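Local coordinates for putative fructosamine-3-kinase (Thermobifida fusca YX, PDB 3F7W), which is probably a kinase of the fructosamine kinase family, expected to transfer phosphate to sugar-amine adducts, although its true substrate is not established, at residues A[111-116]-A[221-226]; A[126-131]-A[151-156]; A[165-170]-A[277-282]. All blocks are in the same frame, centred on the assembly; numbering follows the deposited sequence.

Interaction 1 (A[111-116]-A[221-226]); sequences AMHLAG and ADLAML
His113 and Asp222 form a buried histidine-carboxylate pair in which the imidazole bridges two partners with its two nitrogens. NE2 donates to OD2 of Asp222 over 2.8 Å, with an N-H...O angle of 160°. The oxygen lies almost in the plane of the ring, at its edge, yet the ring approaches it from the anti side of the carboxylate, and the two planes are turned 36° apart. Because NE2 comes in from this side, its ring neighbour CE1 also packs against the CB of Asp222, 3.7 Å away. His113 sends its CG beside the backbone N (chi1 -73°), which carries the ring across to helix 219-229. At the other nitrogen, ND1 is hydrogen-bonded to the hydroxyl of Tyr241, so both ends of the ring are held and its rotation is fixed. Selenomethionine Met112 runs its side chain out straight through chi2, then bends at chi3, bringing its terminal CE to 3.6 Å from OD2 of Asp222 and adding an apolar cover beside the carboxylate oxygen. Asp222 is gripped further from the loop that follows strand 189-191: His192 N binds OD2 and Gly193 N binds OD1, so three N-H groups satisfy the buried carboxylate. The sequence His192-Gly193-Asp194 matches the start of the catalytic loop in kinases of this superfamily. A helix aspartate clasping the backbone of that loop, itself backed by a histidine from a neighbouring helix, is consistent with the C-terminal lobe of the protein kinase-like fold.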
loop_
_atom_site.group_PDB
_atom_site.type_symbol
_atom_site.label_atom_id
_atom_site.label_comp_id
_atom_site.label_asym_id
_atom_site.label_seq_id
_atom_site.Cartn_x
_atom_site.Cartn_y
_atom_site.Cartn_z
ATOM N N ALA A 111 -2.909 -8.889 12.901
ATOM C CA ALA A 111 -2.416 -8.107 14.045
ATOM C C ALA A 111 -2.098 -6.663 13.615
ATOM O O ALA A 111 -2.359 -5.715 14.346
ATOM C CB ALA A 111 -1.183 -8.766 14.658
HETATM N N MSE A 112 -1.556 -6.533 12.407
HETATM C CA MSE A 112 -1.228 -5.239 11.820
HETATM C C MSE A 112 -2.511 -4.410 11.702
HETATM O O MSE A 112 -2.564 -3.294 12.218
HETATM C CB MSE A 112 -0.589 -5.375 10.426
HETATM C CG MSE A 112 -0.254 -4.045 9.762
HETATM SE SE MSE A 112 0.552 -4.337 8.030
HETATM C CE MSE A 112 -1.155 -4.461 7.087
ATOM N N HIS A 113 -3.527 -4.961 11.053
ATOM C CA HIS A 113 -4.805 -4.258 10.889
ATOM C C HIS A 113 -5.463 -3.877 12.224
ATOM O O HIS A 113 -5.951 -2.753 12.397
ATOM C CB HIS A 113 -5.783 -5.109 10.103
ATOM C CG HIS A 113 -5.463 -5.219 8.645
ATOM N ND1 HIS A 113 -6.035 -6.171 7.836
ATOM C CD2 HIS A 113 -4.657 -4.477 7.848
ATOM C CE1 HIS A 113 -5.612 -6.001 6.598
ATOM N NE2 HIS A 113 -4.740 -5.005 6.584
ATOM N N LEU A 114 -5.472 -4.818 13.158
ATOM C CA LEU A 114 -6.185 -4.644 14.431
ATOM C C LEU A 114 -5.472 -3.757 15.456
ATOM O O LEU A 114 -6.034 -3.456 16.512
ATOM C CB LEU A 114 -6.565 -6.013 15.009
ATOM C CG LEU A 114 -7.947 -6.535 14.543
ATOM C CD1 LEU A 114 -8.166 -6.466 13.021
ATOM C CD2 LEU A 114 -8.138 -7.947 15.010
ATOM N N ALA A 115 -4.252 -3.335 15.164
ATOM C CA ALA A 115 -3.636 -2.231 15.908
ATOM C C ALA A 115 -4.590 -1.027 15.890
ATOM O O ALA A 115 -4.650 -0.270 16.830
ATOM C CB ALA A 115 -2.280 -1.889 15.304
ATOM N N GLY A 116 -5.360 -0.887 14.809
ATOM C CA GLY A 116 -6.450 0.067 14.756
ATOM C C GLY A 116 -6.020 1.509 14.566
ATOM O O GLY A 116 -4.860 1.860 14.715
ATOM N N ALA A 221 -9.794 -3.602 2.244
ATOM C CA ALA A 221 -9.012 -3.024 1.156
ATOM C C ALA A 221 -7.759 -3.836 0.891
ATOM O O ALA A 221 -7.472 -4.197 -0.247
ATOM C CB ALA A 221 -8.644 -1.537 1.449
ATOM N N ASP A 222 -7.002 -4.129 1.939
ATOM C CA ASP A 222 -5.713 -4.828 1.754
ATOM C C ASP A 222 -5.934 -6.236 1.209
ATOM O O ASP A 222 -5.246 -6.688 0.300
ATOM C CB ASP A 222 -4.925 -4.900 3.081
ATOM C CG ASP A 222 -4.100 -3.611 3.392
ATOM O OD1 ASP A 222 -4.011 -2.671 2.567
ATOM O OD2 ASP A 222 -3.531 -3.560 4.510
ATOM N N LEU A 223 -6.915 -6.933 1.770
ATOM C CA LEU A 223 -7.229 -8.290 1.325
ATOM C C LEU A 223 -7.769 -8.297 -0.103
ATOM O O LEU A 223 -7.517 -9.231 -0.857
ATOM C CB LEU A 223 -8.206 -8.961 2.292
ATOM C CG LEU A 223 -7.570 -9.690 3.492
ATOM C CD1 LEU A 223 -6.416 -8.904 4.062
ATOM C CD2 LEU A 223 -8.616 -9.969 4.551
ATOM N N ALA A 224 -8.506 -7.255 -0.473
ATOM C CA ALA A 224 -9.035 -7.141 -1.831
ATOM C C ALA A 224 -7.893 -6.859 -2.822
ATOM O O ALA A 224 -7.949 -7.299 -3.957
ATOM C CB ALA A 224 -10.100 -6.053 -1.920
HETATM N N MSE A 225 -6.866 -6.138 -2.382
HETATM C CA MSE A 225 -5.709 -5.867 -3.234
HETATM C C MSE A 225 -4.900 -7.136 -3.450
HETATM O O MSE A 225 -4.389 -7.365 -4.551
HETATM C CB MSE A 225 -4.825 -4.748 -2.657
HETATM C CG MSE A 225 -3.707 -4.317 -3.534
HETATM SE SE MSE A 225 -4.434 -3.512 -5.185
HETATM C CE MSE A 225 -2.912 -2.357 -5.756
ATOM N N LEU A 226 -4.767 -7.952 -2.407
ATOM C CA LEU A 226 -4.122 -9.275 -2.564
ATOM C C LEU A 226 -4.858 -10.107 -3.619
ATOM O O LEU A 226 -4.245 -10.759 -4.467
ATOM C CB LEU A 226 -4.051 -10.019 -1.229
ATOM C CG LEU A 226 -3.075 -9.433 -0.202
ATOM C CD1 LEU A 226 -3.280 -10.177 1.142
ATOM C CD2 LEU A 226 -1.610 -9.524 -0.729
#

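Interaction 2 (A[126-131]-A[151-156]); sequences GYIGPL and LPYLRR
Leu131 and Ile128, the two ends of a type II' turn, supply the apolar part of the contact by packing on Tyr153 of helix 141-159. CD1 of Leu131 lies 4.1 Å from CE1 of Tyr153, the two side chains sliding past each other in opposite directions. CG2 of Ile128 comes in obliquely near the far end of the same ring, 3.6 Å from OH of Tyr153. A second kind of contact involves a charged group: Arg156 runs extended from CG to NE and lays one face of its guanidinium over CD2 of Leu131, which sits 3.7 Å from NE and toward the rim of the group. Leu131 thus divides its two methyls between an aromatic and a cationic neighbour. Polar bonds stay within the hairpin or come from outside the two segments. Ile128 and Leu131 exchange both backbone hydrogen bonds, 2.8 Å from Ile128 N to Leu131 O and 3.0 Å from Leu131 N to Ile128 O, while the Tyr153 hydroxyl is hydrogen-bonded to Pro132 O. With no hydrogen bond joining the segments, the hold between them is apolar; the tyrosine hydroxyl ties the helix to the next residue of the hairpin, and the arginine closes the outer edge, its charge near solvent.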
loop_
_atom_site.group_PDB
_atom_site.type_symbol
_atom_site.label_atom_id
_atom_site.label_comp_id
_atom_site.label_asym_id
_atom_site.label_seq_id
_atom_site.Cartn_x
_atom_site.Cartn_y
_atom_site.Cartn_z
ATOM N N GLY A 126 -0.725 12.173 2.137
ATOM C CA GLY A 126 -0.490 10.892 1.509
ATOM C C GLY A 126 -0.103 10.896 0.053
ATOM O O GLY A 126 -0.310 11.885 -0.672
ATOM N N TYR A 127 0.474 9.774 -0.361
ATOM C CA TYR A 127 0.776 9.480 -1.750
ATOM C C TYR A 127 0.426 8.038 -2.064
ATOM O O TYR A 127 0.559 7.120 -1.214
ATOM C CB TYR A 127 2.267 9.699 -2.079
ATOM C CG TYR A 127 2.638 11.156 -2.188
ATOM C CD1 TYR A 127 2.495 11.826 -3.406
ATOM C CD2 TYR A 127 3.034 11.887 -1.073
ATOM C CE1 TYR A 127 2.793 13.182 -3.523
ATOM C CE2 TYR A 127 3.354 13.234 -1.188
ATOM C CZ TYR A 127 3.219 13.880 -2.408
ATOM O OH TYR A 127 3.524 15.233 -2.527
ATOM N N ILE A 128 0.080 7.840 -3.330
ATOM C CA ILE A 128 -0.083 6.511 -3.893
ATOM C C ILE A 128 0.740 6.571 -5.186
ATOM O O ILE A 128 0.401 7.279 -6.133
ATOM C CB ILE A 128 -1.584 6.160 -4.038
ATOM C CG1 ILE A 128 -1.760 4.684 -4.454
ATOM C CG2 ILE A 128 -2.329 7.142 -5.021
ATOM C CD1 ILE A 128 -1.393 3.650 -3.310
ATOM N N GLY A 129 1.883 5.888 -5.167
ATOM C CA GLY A 129 2.984 6.172 -6.083
ATOM C C GLY A 129 3.336 7.654 -6.032
ATOM O O GLY A 129 3.477 8.203 -4.942
ATOM N N PRO A 130 3.437 8.308 -7.197
ATOM C CA PRO A 130 3.676 9.749 -7.255
ATOM C C PRO A 130 2.407 10.600 -7.151
ATOM O O PRO A 130 2.503 11.833 -7.191
ATOM C CB PRO A 130 4.305 9.929 -8.647
ATOM C CG PRO A 130 3.615 8.912 -9.498
ATOM C CD PRO A 130 3.320 7.712 -8.552
ATOM N N LEU A 131 1.224 9.987 -7.045
ATOM C CA LEU A 131 -0.007 10.771 -7.013
ATOM C C LEU A 131 -0.353 11.153 -5.590
ATOM O O LEU A 131 -0.259 10.290 -4.690
ATOM C CB LEU A 131 -1.212 10.002 -7.592
ATOM C CG LEU A 131 -1.205 9.703 -9.082
ATOM C CD1 LEU A 131 -2.440 8.805 -9.444
ATOM C CD2 LEU A 131 -1.175 10.997 -9.855
ATOM N N LEU A 151 -13.352 9.548 -6.024
ATOM C CA LEU A 151 -13.658 10.688 -6.900
ATOM C C LEU A 151 -12.401 11.371 -7.473
ATOM O O LEU A 151 -12.357 11.684 -8.667
ATOM C CB LEU A 151 -14.578 11.699 -6.198
ATOM C CG LEU A 151 -16.054 11.290 -6.104
ATOM C CD1 LEU A 151 -16.917 12.245 -5.225
ATOM C CD2 LEU A 151 -16.656 11.200 -7.502
ATOM N N PRO A 152 -11.387 11.627 -6.636
ATOM C CA PRO A 152 -10.215 12.312 -7.189
ATOM C C PRO A 152 -9.563 11.593 -8.393
ATOM O O PRO A 152 -9.205 12.253 -9.378
ATOM C CB PRO A 152 -9.278 12.459 -5.972
ATOM C CG PRO A 152 -10.164 12.373 -4.798
ATOM C CD PRO A 152 -11.256 11.403 -5.189
ATOM N N TYR A 153 -9.474 10.263 -8.346
ATOM C CA TYR A 153 -8.825 9.478 -9.411
ATOM C C TYR A 153 -9.775 9.292 -10.594
ATOM O O TYR A 153 -9.343 9.239 -11.732
ATOM C CB TYR A 153 -8.350 8.115 -8.862
ATOM C CG TYR A 153 -7.503 8.346 -7.633
ATOM C CD1 TYR A 153 -6.236 8.915 -7.759
ATOM C CD2 TYR A 153 -7.995 8.122 -6.357
ATOM C CE1 TYR A 153 -5.459 9.206 -6.640
ATOM C CE2 TYR A 153 -7.218 8.404 -5.212
ATOM C CZ TYR A 153 -5.956 8.965 -5.381
ATOM O OH TYR A 153 -5.173 9.300 -4.310
ATOM N N LEU A 154 -11.065 9.175 -10.307
ATOM C CA LEU A 154 -12.086 9.143 -11.367
ATOM C C LEU A 154 -12.044 10.416 -12.229
ATOM O O LEU A 154 -12.015 10.346 -13.468
ATOM C CB LEU A 154 -13.476 8.944 -10.763
ATOM C CG LEU A 154 -14.659 8.805 -11.739
ATOM C CD1 LEU A 154 -14.493 7.495 -12.547
ATOM C CD2 LEU A 154 -15.982 8.795 -10.945
ATOM N N ARG A 155 -12.024 11.576 -11.571
ATOM C CA ARG A 155 -11.965 12.852 -12.276
ATOM C C ARG A 155 -10.662 12.998 -13.048
ATOM O O ARG A 155 -10.659 13.466 -14.184
ATOM C CB ARG A 155 -12.129 14.037 -11.314
ATOM C CG ARG A 155 -13.423 14.029 -10.494
ATOM C CD ARG A 155 -14.663 14.258 -11.339
ATOM N NE ARG A 155 -15.877 14.102 -10.532
ATOM C CZ ARG A 155 -16.905 13.307 -10.817
ATOM N NH1 ARG A 155 -16.929 12.577 -11.921
ATOM N NH2 ARG A 155 -17.942 13.269 -9.988
ATOM N N ARG A 156 -9.557 12.579 -12.443
ATOM C CA ARG A 156 -8.263 12.672 -13.104
ATOM C C ARG A 156 -8.224 11.810 -14.376
ATOM O O ARG A 156 -7.782 12.272 -15.421
ATOM C CB ARG A 156 -7.144 12.254 -12.153
ATOM C CG ARG A 156 -5.791 12.491 -12.729
ATOM C CD ARG A 156 -4.703 12.009 -11.806
ATOM N NE ARG A 156 -3.430 12.164 -12.482
ATOM C CZ ARG A 156 -2.732 13.298 -12.525
ATOM N NH1 ARG A 156 -3.176 14.393 -11.925
ATOM N NH2 ARG A 156 -1.580 13.332 -13.184
#

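Interaction 3 (A[165-170]-A[277-282]); sequences PGDVRL and TLVDTA
Leu170 reaches from helix 165-176 into the angle between Val279 and Ala282, one turn apart on helix 275-286. Its CB already heads for the opposing helix, and CG, lying opposite the backbone N (chi1 166°), meets CB of Ala282 at 3.7 Å. There the chain forks. CD1 lies 4.1 Å from CB of Ala282, while CD2 comes as near to that CB as CG does and also meets Val279, 3.6 Å from its CG1 and equally close to its carbonyl O. Beyond the segment, Leu170 also touches Arg283 and Leu286, so it packs along about two turns of the partner helix. Shortening this side chain to an alanine would probably open a gap over Val279 and Ala282 and weaken the grip between the helices. A turn earlier, Asp167 crosses Val279 at about a right angle and brings OD1 to 3.6 Å from CG2 of that valine. Its charge is met elsewhere: OD2 forms a salt bridge with Arg275, at the start of the partner helix, and accepts a hydrogen bond from Thr164 N. On helix 275-286, Thr281 turns its hydroxyl back to Thr277 O, 2.7 Å from OG1 of Thr281, while the backbone N of Thr281 reaches that oxygen from the opposite face of the carbonyl plane. The methyl-bearing side chain of Thr281 can thus pack on helix 251-270 with its polar atom satisfied. The axes of segments 165-170 and 277-282 run 35° apart with a closest approach of 10.3 Å, a roughly parallel pair within the mainly helical C-terminal lobe expected of a kinase-like fold.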
loop_
_atom_site.group_PDB
_atom_site.type_symbol
_atom_site.label_atom_id
_atom_site.label_comp_id
_atom_site.label_asym_id
_atom_site.label_seq_id
_atom_site.Cartn_x
_atom_site.Cartn_y
_atom_site.Cartn_z
ATOM N N PRO A 165 -17.414 9.412 -20.469
ATOM C CA PRO A 165 -18.498 9.879 -19.591
ATOM C C PRO A 165 -19.419 8.751 -19.058
ATOM O O PRO A 165 -19.897 8.823 -17.924
ATOM C CB PRO A 165 -19.261 10.863 -20.477
ATOM C CG PRO A 165 -18.252 11.304 -21.512
ATOM C CD PRO A 165 -17.427 10.096 -21.776
ATOM N N GLY A 166 -19.618 7.714 -19.862
ATOM C CA GLY A 166 -20.374 6.516 -19.460
ATOM C C GLY A 166 -19.673 5.712 -18.375
ATOM O O GLY A 166 -20.313 5.233 -17.447
ATOM N N ASP A 167 -18.356 5.573 -18.496
ATOM C CA ASP A 167 -17.526 4.974 -17.429
ATOM C C ASP A 167 -17.678 5.739 -16.121
ATOM O O ASP A 167 -17.910 5.155 -15.078
ATOM C CB ASP A 167 -16.044 5.010 -17.800
ATOM C CG ASP A 167 -15.698 4.164 -19.006
ATOM O OD1 ASP A 167 -16.471 3.250 -19.394
ATOM O OD2 ASP A 167 -14.621 4.437 -19.576
ATOM N N VAL A 168 -17.580 7.062 -16.199
ATOM C CA VAL A 168 -17.741 7.924 -15.025
ATOM C C VAL A 168 -19.121 7.769 -14.399
ATOM O O VAL A 168 -19.242 7.627 -13.192
ATOM C CB VAL A 168 -17.500 9.406 -15.385
ATOM C CG1 VAL A 168 -17.930 10.333 -14.224
ATOM C CG2 VAL A 168 -16.021 9.618 -15.758
ATOM N N ARG A 169 -20.163 7.787 -15.226
ATOM C CA ARG A 169 -21.515 7.565 -14.723
ATOM C C ARG A 169 -21.679 6.203 -14.047
ATOM O O ARG A 169 -22.352 6.108 -13.012
ATOM C CB ARG A 169 -22.532 7.760 -15.829
ATOM C CG ARG A 169 -22.913 9.231 -16.010
ATOM C CD ARG A 169 -24.140 9.426 -16.923
ATOM N NE ARG A 169 -23.919 8.911 -18.278
ATOM C CZ ARG A 169 -23.307 9.568 -19.268
ATOM N NH1 ARG A 169 -22.828 10.802 -19.093
ATOM N NH2 ARG A 169 -23.170 8.974 -20.449
ATOM N N LEU A 170 -21.049 5.169 -14.613
ATOM C CA LEU A 170 -21.067 3.828 -14.016
ATOM C C LEU A 170 -20.445 3.835 -12.622
ATOM O O LEU A 170 -21.014 3.282 -11.670
ATOM C CB LEU A 170 -20.344 2.810 -14.919
ATOM C CG LEU A 170 -20.006 1.457 -14.278
ATOM C CD1 LEU A 170 -21.274 0.761 -13.719
ATOM C CD2 LEU A 170 -19.241 0.553 -15.252
ATOM N N THR A 277 -11.060 -3.707 -16.877
ATOM C CA THR A 277 -11.143 -4.323 -15.536
ATOM C C THR A 277 -11.898 -3.385 -14.577
ATOM O O THR A 277 -12.753 -3.813 -13.787
ATOM C CB THR A 277 -9.766 -4.634 -14.953
ATOM O OG1 THR A 277 -9.035 -5.462 -15.864
ATOM C CG2 THR A 277 -9.907 -5.353 -13.593
ATOM N N LEU A 278 -11.573 -2.104 -14.647
ATOM C CA LEU A 278 -12.307 -1.113 -13.852
ATOM C C LEU A 278 -13.807 -1.198 -14.138
ATOM O O LEU A 278 -14.623 -1.274 -13.212
ATOM C CB LEU A 278 -11.773 0.298 -14.138
ATOM C CG LEU A 278 -12.561 1.418 -13.452
ATOM C CD1 LEU A 278 -12.529 1.290 -11.935
ATOM C CD2 LEU A 278 -12.073 2.766 -13.924
ATOM N N VAL A 279 -14.180 -1.192 -15.422
ATOM C CA VAL A 279 -15.588 -1.219 -15.795
ATOM C C VAL A 279 -16.253 -2.489 -15.286
ATOM O O VAL A 279 -17.321 -2.435 -14.686
ATOM C CB VAL A 279 -15.804 -1.076 -17.322
ATOM C CG1 VAL A 279 -17.290 -1.317 -17.699
ATOM C CG2 VAL A 279 -15.318 0.304 -17.780
ATOM N N ASP A 280 -15.598 -3.622 -15.512
ATOM C CA ASP A 280 -16.152 -4.916 -15.121
ATOM C C ASP A 280 -16.346 -4.980 -13.602
ATOM O O ASP A 280 -17.326 -5.541 -13.111
ATOM C CB ASP A 280 -15.219 -6.038 -15.560
ATOM C CG ASP A 280 -15.198 -6.247 -17.080
ATOM O OD1 ASP A 280 -16.042 -5.664 -17.797
ATOM O OD2 ASP A 280 -14.305 -6.986 -17.549
ATOM N N THR A 281 -15.379 -4.416 -12.870
ATOM C CA THR A 281 -15.394 -4.446 -11.391
ATOM C C THR A 281 -16.509 -3.536 -10.817
ATOM O O THR A 281 -17.184 -3.889 -9.839
ATOM C CB THR A 281 -13.979 -4.106 -10.831
ATOM O OG1 THR A 281 -13.021 -5.021 -11.384
ATOM C CG2 THR A 281 -13.917 -4.192 -9.302
ATOM N N ALA A 282 -16.686 -2.364 -11.429
ATOM C CA ALA A 282 -17.775 -1.455 -11.097
ATOM C C ALA A 282 -19.117 -2.143 -11.320
ATOM O O ALA A 282 -19.983 -2.122 -10.451
ATOM C CB ALA A 282 -17.684 -0.181 -11.943
#

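How the interactions relate
All three contacts are largely buried, but they differ in depth and chemistry. Interaction 1, its centre about 10 Å from the centre of the chain, is polar and built on a carboxylate, probably ionised, in the core; interaction 2 is mostly apolar, with one exposed arginine at its margin; interaction 3, its centre about 23 Å from that of the chain, is apolar helix packing. Interactions 2 and 3 touch through consecutive helices 141-159 and 165-176, where Leu154 and Arg155 pack on Val168, whereas interaction 1 touches neither. Helix 251-270 nonetheless meets all three: Ala224 and Met225 in interaction 1, Leu131 and Tyr153 in interaction 2, Leu278 and Thr281 in interaction 3.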